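Local atomic coordinates of uncharacterized aldehyde dehydrogenase AldY (Bacillus subtilis, PDB entry 4DNG), a protein that probably oxidises aldehydes to carboxylates with NAD+ as the acceptor and may protect cells against stress from ethanol and related compounds. Residues 340-345 and 366-371; 290-295 and 371-376; 310-315 and 352-357. All blocks are in the same frame, centred on the assembly; numbering follows the deposited sequence.

Contact 1 (340-345 and 366-371); sequences EIIEQA and YVFVGA
I342 sets its CD1 methyl over the centre of one face of the Y366 ring: CD1 stands 3.5 Å from the ring centroid and only 3° off the ring normal. The six ring carbons consequently lie at nearly equal distances from it, which is the signature of a centred CH-pi contact. In I342, CG1 lies anti to the carbonyl carbon (chi1 -71°), and an extended chi2 then carries CD1 outward to the tyrosine, while CG2, the shorter branch, stays nearer the helix. That second methyl drops into the gap between the two aromatic side chains, with CG2 of I342 3.9 Å from CZ of F368 at the edge of the phenylalanine, near its plane, and 4.0 Å from CE2 of Y366. One isoleucine supplies two bumps, CD1 resting on the flat tyrosine face and CG2 seated between the two rings.

Strand 362-369 runs beneath helix 332-347 in the alpha/beta catalytic domain of the aldehyde dehydrogenase fold, and the short segments diverge by 26° with their axes 11.0 Å apart. Alternation along the strand sends Y366 and F368 to this helix, whereas V367 and V369 pack on helix 297-313 across the sheet.

One turn on from I342, A345 meets F368 over a ring face. Its CB sits 4.0 Å from the ring centroid, displaced toward the rim, and comes 3.7 Å from CE1 of F368. The small methyl lets the phenylalanine come up close to the helix at this point. With an alanine at Y366, CD1 of I342 would probably lose the ring surface on which it rests, leaving a gap and a branch freer to turn. I342 also touches I386 of the adjoining strand, and A345 leans on I377 of helix 376-379.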
loop_
_atom_site.group_PDB
_atom_site.type_symbol
_atom_site.label_atom_id
_atom_site.label_comp_id
_atom_site.label_asym_id
_atom_site.label_seq_id
_atom_site.Cartn_x
_atom_site.Cartn_y
_atom_site.Cartn_z
ATOM N N GLU A 340 -15.437 29.930 14.892
ATOM C CA GLU A 340 -16.107 30.192 13.614
ATOM C C GLU A 340 -17.062 29.041 13.257
ATOM O O GLU A 340 -18.144 29.279 12.721
ATOM C CB GLU A 340 -15.098 30.487 12.487
ATOM C CG GLU A 340 -15.007 29.425 11.393
ATOM C CD GLU A 340 -13.827 29.611 10.451
ATOM O OE1 GLU A 340 -13.257 30.724 10.393
ATOM O OE2 GLU A 340 -13.470 28.631 9.760
ATOM N N ILE A 341 -16.656 27.810 13.573
ATOM C CA ILE A 341 -17.502 26.620 13.411
ATOM C C ILE A 341 -18.745 26.695 14.302
ATOM O O ILE A 341 -19.838 26.288 13.912
ATOM C CB ILE A 341 -16.700 25.325 13.712
ATOM C CG1 ILE A 341 -15.699 25.020 12.589
ATOM C CG2 ILE A 341 -17.610 24.126 13.937
ATOM C CD1 ILE A 341 -16.220 25.211 11.173
ATOM N N ILE A 342 -18.561 27.228 15.504
ATOM C CA ILE A 342 -19.640 27.327 16.467
ATOM C C ILE A 342 -20.644 28.373 15.989
ATOM O O ILE A 342 -21.855 28.203 16.168
ATOM C CB ILE A 342 -19.098 27.633 17.880
ATOM C CG1 ILE A 342 -18.373 26.403 18.427
ATOM C CG2 ILE A 342 -20.210 28.077 18.831
ATOM C CD1 ILE A 342 -17.611 26.636 19.719
ATOM N N GLU A 343 -20.134 29.437 15.370
ATOM C CA GLU A 343 -20.981 30.473 14.780
ATOM C C GLU A 343 -21.796 29.905 13.617
ATOM O O GLU A 343 -22.998 30.193 13.477
ATOM C CB GLU A 343 -20.149 31.684 14.339
ATOM C CG GLU A 343 -19.718 32.580 15.492
ATOM C CD GLU A 343 -20.846 32.846 16.486
ATOM O OE1 GLU A 343 -21.846 33.511 16.121
ATOM O OE2 GLU A 343 -20.734 32.386 17.643
ATOM N N GLN A 344 -21.129 29.076 12.813
ATOM C CA GLN A 344 -21.749 28.375 11.706
ATOM C C GLN A 344 -23.004 27.607 12.146
ATOM O O GLN A 344 -24.059 27.756 11.534
ATOM C CB GLN A 344 -20.739 27.434 11.039
ATOM C CG GLN A 344 -21.190 26.865 9.703
ATOM C CD GLN A 344 -21.290 27.920 8.611
ATOM O OE1 GLN A 344 -21.945 28.955 8.772
ATOM N NE2 GLN A 344 -20.640 27.657 7.485
ATOM N N ALA A 345 -22.889 26.817 13.218
ATOM C CA ALA A 345 -23.996 25.986 13.716
ATOM C C ALA A 345 -25.092 26.809 14.345
ATOM O O ALA A 345 -26.260 26.419 14.323
ATOM C CB ALA A 345 -23.493 24.970 14.722
ATOM N N TYR A 366 -18.614 22.765 24.480
ATOM C CA TYR A 366 -19.898 23.092 23.848
ATOM C C TYR A 366 -20.594 21.805 23.448
ATOM O O TYR A 366 -19.965 20.903 22.890
ATOM C CB TYR A 366 -19.718 23.944 22.587
ATOM C CG TYR A 366 -19.227 25.364 22.806
ATOM C CD1 TYR A 366 -17.909 25.622 23.219
ATOM C CD2 TYR A 366 -20.064 26.456 22.552
ATOM C CE1 TYR A 366 -17.454 26.924 23.400
ATOM C CE2 TYR A 366 -19.621 27.758 22.729
ATOM C CZ TYR A 366 -18.316 27.989 23.148
ATOM O OH TYR A 366 -17.883 29.285 23.329
ATOM N N VAL A 367 -21.892 21.718 23.718
ATOM C CA VAL A 367 -22.665 20.571 23.269
ATOM C C VAL A 367 -23.841 21.043 22.419
ATOM O O VAL A 367 -24.737 21.752 22.899
ATOM C CB VAL A 367 -23.128 19.650 24.434
ATOM C CG1 VAL A 367 -23.917 18.458 23.889
ATOM C CG2 VAL A 367 -21.931 19.157 25.265
ATOM N N PHE A 368 -23.800 20.666 21.144
ATOM C CA PHE A 368 -24.904 20.871 20.217
ATOM C C PHE A 368 -25.776 19.615 20.193
ATOM O O PHE A 368 -25.264 18.491 20.225
ATOM C CB PHE A 368 -24.373 21.171 18.818
ATOM C CG PHE A 368 -23.751 22.529 18.686
ATOM C CD1 PHE A 368 -24.547 23.655 18.505
ATOM C CD2 PHE A 368 -22.363 22.687 18.732
ATOM C CE1 PHE A 368 -23.974 24.918 18.377
ATOM C CE2 PHE A 368 -21.789 23.941 18.608
ATOM C CZ PHE A 368 -22.597 25.059 18.431
ATOM N N VAL A 369 -27.091 19.804 20.161
ATOM C CA VAL A 369 -28.009 18.671 20.197
ATOM C C VAL A 369 -28.991 18.731 19.043
ATOM O O VAL A 369 -29.225 19.801 18.473
ATOM C CB VAL A 369 -28.777 18.569 21.540
ATOM C CG1 VAL A 369 -27.834 18.187 22.671
ATOM C CG2 VAL A 369 -29.515 19.864 21.862
ATOM N N GLY A 370 -29.550 17.569 18.713
ATOM C CA GLY A 370 -30.574 17.436 17.684
ATOM C C GLY A 370 -30.088 17.845 16.313
ATOM O O GLY A 370 -30.863 18.375 15.514
ATOM N N ALA A 371 -28.801 17.611 16.054
ATOM C CA ALA A 371 -28.190 17.945 14.775
ATOM C C ALA A 371 -28.472 16.918 13.681
ATOM O O ALA A 371 -28.597 15.725 13.953
ATOM C CB ALA A 371 -26.692 18.100 14.952
#

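Contact 2 (290-295 and 371-376)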
loop_
_atom_site.group_PDB
_atom_site.type_symbol
_atom_site.label_atom_id
_atom_site.label_comp_id
_atom_site.label_asym_id
_atom_site.label_seq_id
_atom_site.Cartn_x
_atom_site.Cartn_y
_atom_site.Cartn_z
ATOM N N ILE A 290 -14.043 11.263 19.172
ATOM C CA ILE A 290 -15.481 11.225 19.023
ATOM C C ILE A 290 -15.961 12.583 18.554
ATOM O O ILE A 290 -15.892 13.571 19.291
ATOM C CB ILE A 290 -16.158 10.816 20.333
ATOM C CG1 ILE A 290 -15.612 9.458 20.780
ATOM C CG2 ILE A 290 -17.668 10.764 20.148
ATOM C CD1 ILE A 290 -15.579 9.259 22.278
ATOM N N ASN A 291 -16.425 12.621 17.309
ATOM C CA ASN A 291 -16.814 13.876 16.672
ATOM C C ASN A 291 -18.294 14.118 16.845
ATOM O O ASN A 291 -18.727 15.177 17.315
ATOM C CB ASN A 291 -16.451 13.857 15.181
ATOM C CG ASN A 291 -14.949 13.877 14.944
ATOM O OD1 ASN A 291 -14.373 14.923 14.640
ATOM N ND2 ASN A 291 -14.307 12.723 15.094
ATOM N N ARG A 292 -19.059 13.104 16.470
ATOM C CA ARG A 292 -20.487 13.134 16.590
ATOM C C ARG A 292 -20.988 11.869 17.295
ATOM O O ARG A 292 -20.407 10.777 17.172
ATOM C CB ARG A 292 -21.132 13.318 15.212
ATOM C CG ARG A 292 -21.061 12.107 14.310
ATOM C CD ARG A 292 -21.125 12.478 12.830
ATOM N NE ARG A 292 -20.325 11.531 12.050
ATOM C CZ ARG A 292 -20.763 10.365 11.586
ATOM N NH1 ARG A 292 -19.938 9.575 10.922
ATOM N NH2 ARG A 292 -22.019 9.987 11.771
ATOM N N ILE A 293 -22.071 12.053 18.046
ATOM C CA ILE A 293 -22.612 11.035 18.912
ATOM C C ILE A 293 -24.030 10.797 18.425
ATOM O O ILE A 293 -24.842 11.722 18.341
ATOM C CB ILE A 293 -22.592 11.472 20.396
ATOM C CG1 ILE A 293 -21.151 11.668 20.882
ATOM C CG2 ILE A 293 -23.298 10.448 21.274
ATOM C CD1 ILE A 293 -21.018 12.513 22.137
ATOM N N ILE A 294 -24.296 9.546 18.073
ATOM C CA ILE A 294 -25.554 9.158 17.482
ATOM C C ILE A 294 -26.289 8.320 18.514
ATOM O O ILE A 294 -25.754 7.330 19.017
ATOM C CB ILE A 294 -25.317 8.355 16.190
ATOM C CG1 ILE A 294 -24.356 9.124 15.267
ATOM C CG2 ILE A 294 -26.638 8.042 15.507
ATOM C CD1 ILE A 294 -23.545 8.252 14.336
ATOM N N VAL A 295 -27.503 8.742 18.846
ATOM C CA VAL A 295 -28.256 8.124 19.911
ATOM C C VAL A 295 -29.688 7.838 19.459
ATOM O O VAL A 295 -30.404 8.756 19.028
ATOM C CB VAL A 295 -28.264 9.004 21.174
ATOM C CG1 VAL A 295 -29.014 8.311 22.300
ATOM C CG2 VAL A 295 -26.842 9.317 21.615
ATOM N N ALA A 371 -28.801 17.611 16.054
ATOM C CA ALA A 371 -28.190 17.945 14.775
ATOM C C ALA A 371 -28.472 16.918 13.681
ATOM O O ALA A 371 -28.597 15.725 13.953
ATOM C CB ALA A 371 -26.692 18.100 14.952
ATOM N N ASP A 372 -28.539 17.392 12.439
ATOM C CA ASP A 372 -28.526 16.514 11.273
ATOM C C ASP A 372 -27.162 15.832 11.149
ATOM O O ASP A 372 -26.137 16.431 11.456
ATOM C CB ASP A 372 -28.794 17.324 10.011
ATOM C CG ASP A 372 -29.676 16.590 9.023
ATOM O OD1 ASP A 372 -30.914 16.682 9.179
ATOM O OD2 ASP A 372 -29.136 15.943 8.090
ATOM N N ASN A 373 -27.147 14.581 10.704
ATOM C CA ASN A 373 -25.898 13.862 10.495
ATOM C C ASN A 373 -25.159 14.437 9.288
ATOM O O ASN A 373 -23.934 14.292 9.155
ATOM C CB ASN A 373 -26.159 12.354 10.324
ATOM C CG ASN A 373 -24.884 11.522 10.384
ATOM O OD1 ASN A 373 -24.114 11.617 11.336
ATOM N ND2 ASN A 373 -24.655 10.708 9.365
ATOM N N ASN A 374 -25.919 15.104 8.423
ATOM C CA ASN A 374 -25.385 15.744 7.227
ATOM C C ASN A 374 -25.158 17.246 7.466
ATOM O O ASN A 374 -25.401 18.083 6.586
ATOM C CB ASN A 374 -26.339 15.501 6.050
ATOM C CG ASN A 374 -25.615 15.090 4.781
ATOM O OD1 ASN A 374 -24.719 14.243 4.806
ATOM N ND2 ASN A 374 -26.013 15.681 3.658
ATOM N N SER A 375 -24.689 17.572 8.669
ATOM C CA SER A 375 -24.510 18.956 9.093
ATOM C C SER A 375 -23.059 19.354 9.032
ATOM O O SER A 375 -22.174 18.499 9.030
ATOM C CB SER A 375 -25.021 19.159 10.520
ATOM O OG SER A 375 -26.414 19.396 10.534
ATOM N N LYS A 376 -22.818 20.662 9.003
ATOM C CA LYS A 376 -21.461 21.179 9.019
ATOM C C LYS A 376 -20.730 20.772 10.295
ATOM O O LYS A 376 -19.637 20.207 10.223
ATOM C CB LYS A 376 -21.451 22.691 8.799
ATOM C CG LYS A 376 -21.471 23.061 7.323
ATOM C CD LYS A 376 -21.983 24.473 7.086
ATOM C CE LYS A 376 -22.138 24.757 5.598
ATOM N NZ LYS A 376 -23.045 25.910 5.329
#
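R292, on strand 290-296, and N373, in the type I turn from D372 to S375, face each other with their CA atoms 8.2 Å apart, the closest backbone pairing of the two segments, so side chains must bridge the gap. A single bond does this: NH2 of R292 donates to OD1 of N373 at 2.7 Å. The separation is short but the N-H...O angle is just 122°, so the bond is bent and counts as weak. The guanidinium and amide planes are inclined by 53°, and OD1 approaches the guanidinium obliquely. In N373 the amide carbon CG lies anti to the backbone N (chi1 -168°), which brings the amide nearer the strand than its CB direction would suggest. CD of R292 also lies 3.5 Å from OD1 of N373, a plain van der Waals approach.

Both groups have stronger partners in M401, whose carbonyl accepts from NH2 of R292 and from ND2 of N373, so the bent bond is one side of a three-way cluster. NE of R292 is fixed by OD1 of N257, and NH1 makes a weak bond to the carbonyl of A402. Carbonyls near the C-terminal end of helix 395-403 would be expected to suit the buried positive charge. Within the turn, N374 N makes a weak bond to OD2 of D372.

S375 stands at the N-cap position of helix 376-379, and the arrangement is a buried polar cross-link between a strand and the turn leading into the next helix, tying interior strand 290-296 of the mixed, largely parallel catalytic-domain sheet to the connection between strands 362-369 and 386-392.

Contact 3 (310-315 and 352-357)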
loop_
_atom_site.group_PDB
_atom_site.type_symbol
_atom_site.label_atom_id
_atom_site.label_comp_id
_atom_site.label_asym_id
_atom_site.label_seq_id
_atom_site.Cartn_x
_atom_site.Cartn_y
_atom_site.Cartn_z
ATOM N N ARG A 310 -23.201 16.257 33.108
ATOM C CA ARG A 310 -21.871 15.756 33.465
ATOM C C ARG A 310 -20.754 16.624 32.866
ATOM O O ARG A 310 -19.750 16.905 33.529
ATOM C CB ARG A 310 -21.741 14.272 33.077
ATOM C CG ARG A 310 -20.433 13.581 33.454
ATOM C CD ARG A 310 -20.257 13.367 34.951
ATOM N NE ARG A 310 -18.974 12.728 35.261
ATOM C CZ ARG A 310 -17.818 13.371 35.437
ATOM N NH1 ARG A 310 -17.755 14.696 35.341
ATOM N NH2 ARG A 310 -16.717 12.684 35.714
ATOM N N VAL A 311 -20.968 17.058 31.624
ATOM C CA VAL A 311 -20.030 17.914 30.881
ATOM C C VAL A 311 -19.876 19.271 31.561
ATOM O O VAL A 311 -18.769 19.816 31.641
ATOM C CB VAL A 311 -20.486 18.078 29.403
ATOM C CG1 VAL A 311 -19.833 19.271 28.728
ATOM C CG2 VAL A 311 -20.216 16.802 28.621
ATOM N N LYS A 312 -20.994 19.788 32.072
ATOM C CA LYS A 312 -21.044 21.084 32.764
ATOM C C LYS A 312 -20.151 21.163 34.015
ATOM O O LYS A 312 -19.769 22.256 34.435
ATOM C CB LYS A 312 -22.492 21.443 33.144
ATOM C CG LYS A 312 -23.398 21.829 31.979
ATOM C CD LYS A 312 -24.096 23.164 32.231
ATOM C CE LYS A 312 -23.174 24.331 31.876
ATOM N NZ LYS A 312 -23.563 25.635 32.481
ATOM N N GLN A 313 -19.832 20.004 34.596
ATOM C CA GLN A 313 -19.050 19.917 35.829
ATOM C C GLN A 313 -17.562 20.001 35.576
ATOM O O GLN A 313 -16.820 20.563 36.395
ATOM C CB GLN A 313 -19.321 18.594 36.542
ATOM C CG GLN A 313 -20.433 18.632 37.576
ATOM C CD GLN A 313 -21.150 17.297 37.695
ATOM O OE1 GLN A 313 -22.379 17.241 37.659
ATOM N NE2 GLN A 313 -20.385 16.211 37.818
ATOM N N LEU A 314 -17.141 19.439 34.443
ATOM C CA LEU A 314 -15.726 19.212 34.151
ATOM C C LEU A 314 -14.852 20.426 34.471
ATOM O O LEU A 314 -15.171 21.544 34.062
ATOM C CB LEU A 314 -15.536 18.767 32.700
ATOM C CG LEU A 314 -16.428 17.627 32.177
ATOM C CD1 LEU A 314 -16.281 17.529 30.664
ATOM C CD2 LEU A 314 -16.147 16.288 32.851
ATOM N N PRO A 315 -13.776 20.210 35.255
ATOM C CA PRO A 315 -12.770 21.244 35.564
ATOM C C PRO A 315 -12.008 21.760 34.346
ATOM O O PRO A 315 -11.472 20.977 33.563
ATOM C CB PRO A 315 -11.814 20.524 36.525
ATOM C CG PRO A 315 -12.683 19.519 37.212
ATOM C CD PRO A 315 -13.647 19.042 36.151
ATOM N N LEU A 352 -28.090 24.581 21.112
ATOM C CA LEU A 352 -26.900 24.443 21.913
ATOM C C LEU A 352 -27.375 24.186 23.329
ATOM O O LEU A 352 -27.788 25.111 24.027
ATOM C CB LEU A 352 -26.058 25.724 21.842
ATOM C CG LEU A 352 -24.688 25.774 22.519
ATOM C CD1 LEU A 352 -23.743 24.731 21.935
ATOM C CD2 LEU A 352 -24.092 27.157 22.351
ATOM N N ALA A 353 -27.349 22.919 23.731
ATOM C CA ALA A 353 -27.749 22.538 25.084
ATOM C C ALA A 353 -26.776 23.096 26.117
ATOM O O ALA A 353 -27.198 23.663 27.128
ATOM C CB ALA A 353 -27.867 21.029 25.211
ATOM N N VAL A 354 -25.481 22.946 25.845
ATOM C CA VAL A 354 -24.440 23.476 26.725
ATOM C C VAL A 354 -23.575 24.493 25.977
ATOM O O VAL A 354 -22.927 24.164 24.985
ATOM C CB VAL A 354 -23.575 22.341 27.319
ATOM C CG1 VAL A 354 -22.407 22.900 28.115
ATOM C CG2 VAL A 354 -24.420 21.424 28.187
ATOM N N GLU A 355 -23.574 25.731 26.457
ATOM C CA GLU A 355 -22.785 26.787 25.832
ATOM C C GLU A 355 -21.476 27.033 26.566
ATOM O O GLU A 355 -21.475 27.436 27.724
ATOM C CB GLU A 355 -23.592 28.079 25.750
ATOM C CG GLU A 355 -22.896 29.192 24.983
ATOM C CD GLU A 355 -23.863 30.199 24.382
ATOM O OE1 GLU A 355 -25.069 30.194 24.741
ATOM O OE2 GLU A 355 -23.411 31.004 23.542
ATOM N N GLY A 356 -20.364 26.777 25.886
ATOM C CA GLY A 356 -19.047 27.068 26.445
ATOM C C GLY A 356 -18.658 28.522 26.231
ATOM O O GLY A 356 -19.489 29.344 25.821
ATOM N N LYS A 357 -17.391 28.837 26.498
ATOM C CA LYS A 357 -16.869 30.211 26.385
ATOM C C LYS A 357 -15.350 30.163 26.278
ATOM O O LYS A 357 -14.767 29.089 26.430
ATOM C CB LYS A 357 -17.308 31.087 27.577
ATOM C CG LYS A 357 -16.544 30.851 28.874
ATOM C CD LYS A 357 -17.321 31.394 30.062
ATOM C CE LYS A 357 -16.516 31.325 31.351
ATOM N NZ LYS A 357 -15.673 32.538 31.534
#
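V354 meets the last turn of helix 297-313 through both of its methyls, and K312 is the residue that lies closest. CG of K312 is 3.9 Å from CG2 of V354, and further along the chain CE of K312 comes within 4.1 Å of CG1 of V354. The lysine chain and the valine run antiparallel, side by side, so the lysine's methylene chain lies alongside the valine instead of pointing at it. Bends at chi2 and chi3 (-128° and 82°) keep the chain near the valine surface. This is the denser part of the contact, where the backbones come to 7.3 Å between the CA atoms of K312 and V354.

The inner side is looser across these segments. CG1 of V311 and CG1 of V354 are 4.5 Å apart, at the limit of van der Waals contact, although V311 is buried, being packed also on P365 and on F280 of helix 268-281. V354 also packs on V367 and T308. The outer side opens to solvent: K312 is exposed, and its NZ is 5.3 Å from CG1 of V354, well beyond the methylene contacts.

The strand is distorted at this point, since a classic beta bulge puts both A353 and V354 opposite V367. The chain also turns a corner at A353, and E355 points away from the helix, with its OE2 in a salt bridge to K346.

The chemistry is therefore wholly apolar across the segments: the lysine contributes its hydrocarbon portion as a lid on a buried valine, while its ammonium group probably lies toward solvent, where hydration would be expected to offset the charge.

How the contacts relate
All three contacts meet one mixed sheet of the catalytic domain but differ in burial. Contact 1 joins buried apolar residues of a helix and a strand, and contact 2 is just as buried yet polar, with helix-end carbonyls that would be expected to suit the arginine's charge. Contact 3 is mostly buried but has one exposed side, at K312. Strand 362-369 links contacts 1 and 3: V367 N bonds to V354 O at 2.9 Å, and helices 332-347 and 297-313 pack on opposite faces of that strand. The segments of contacts 1 and 2 share A371, though it makes no cross-segment contact in either, whereas contacts 2 and 3 stay about 8 Å apart at their nearest atoms.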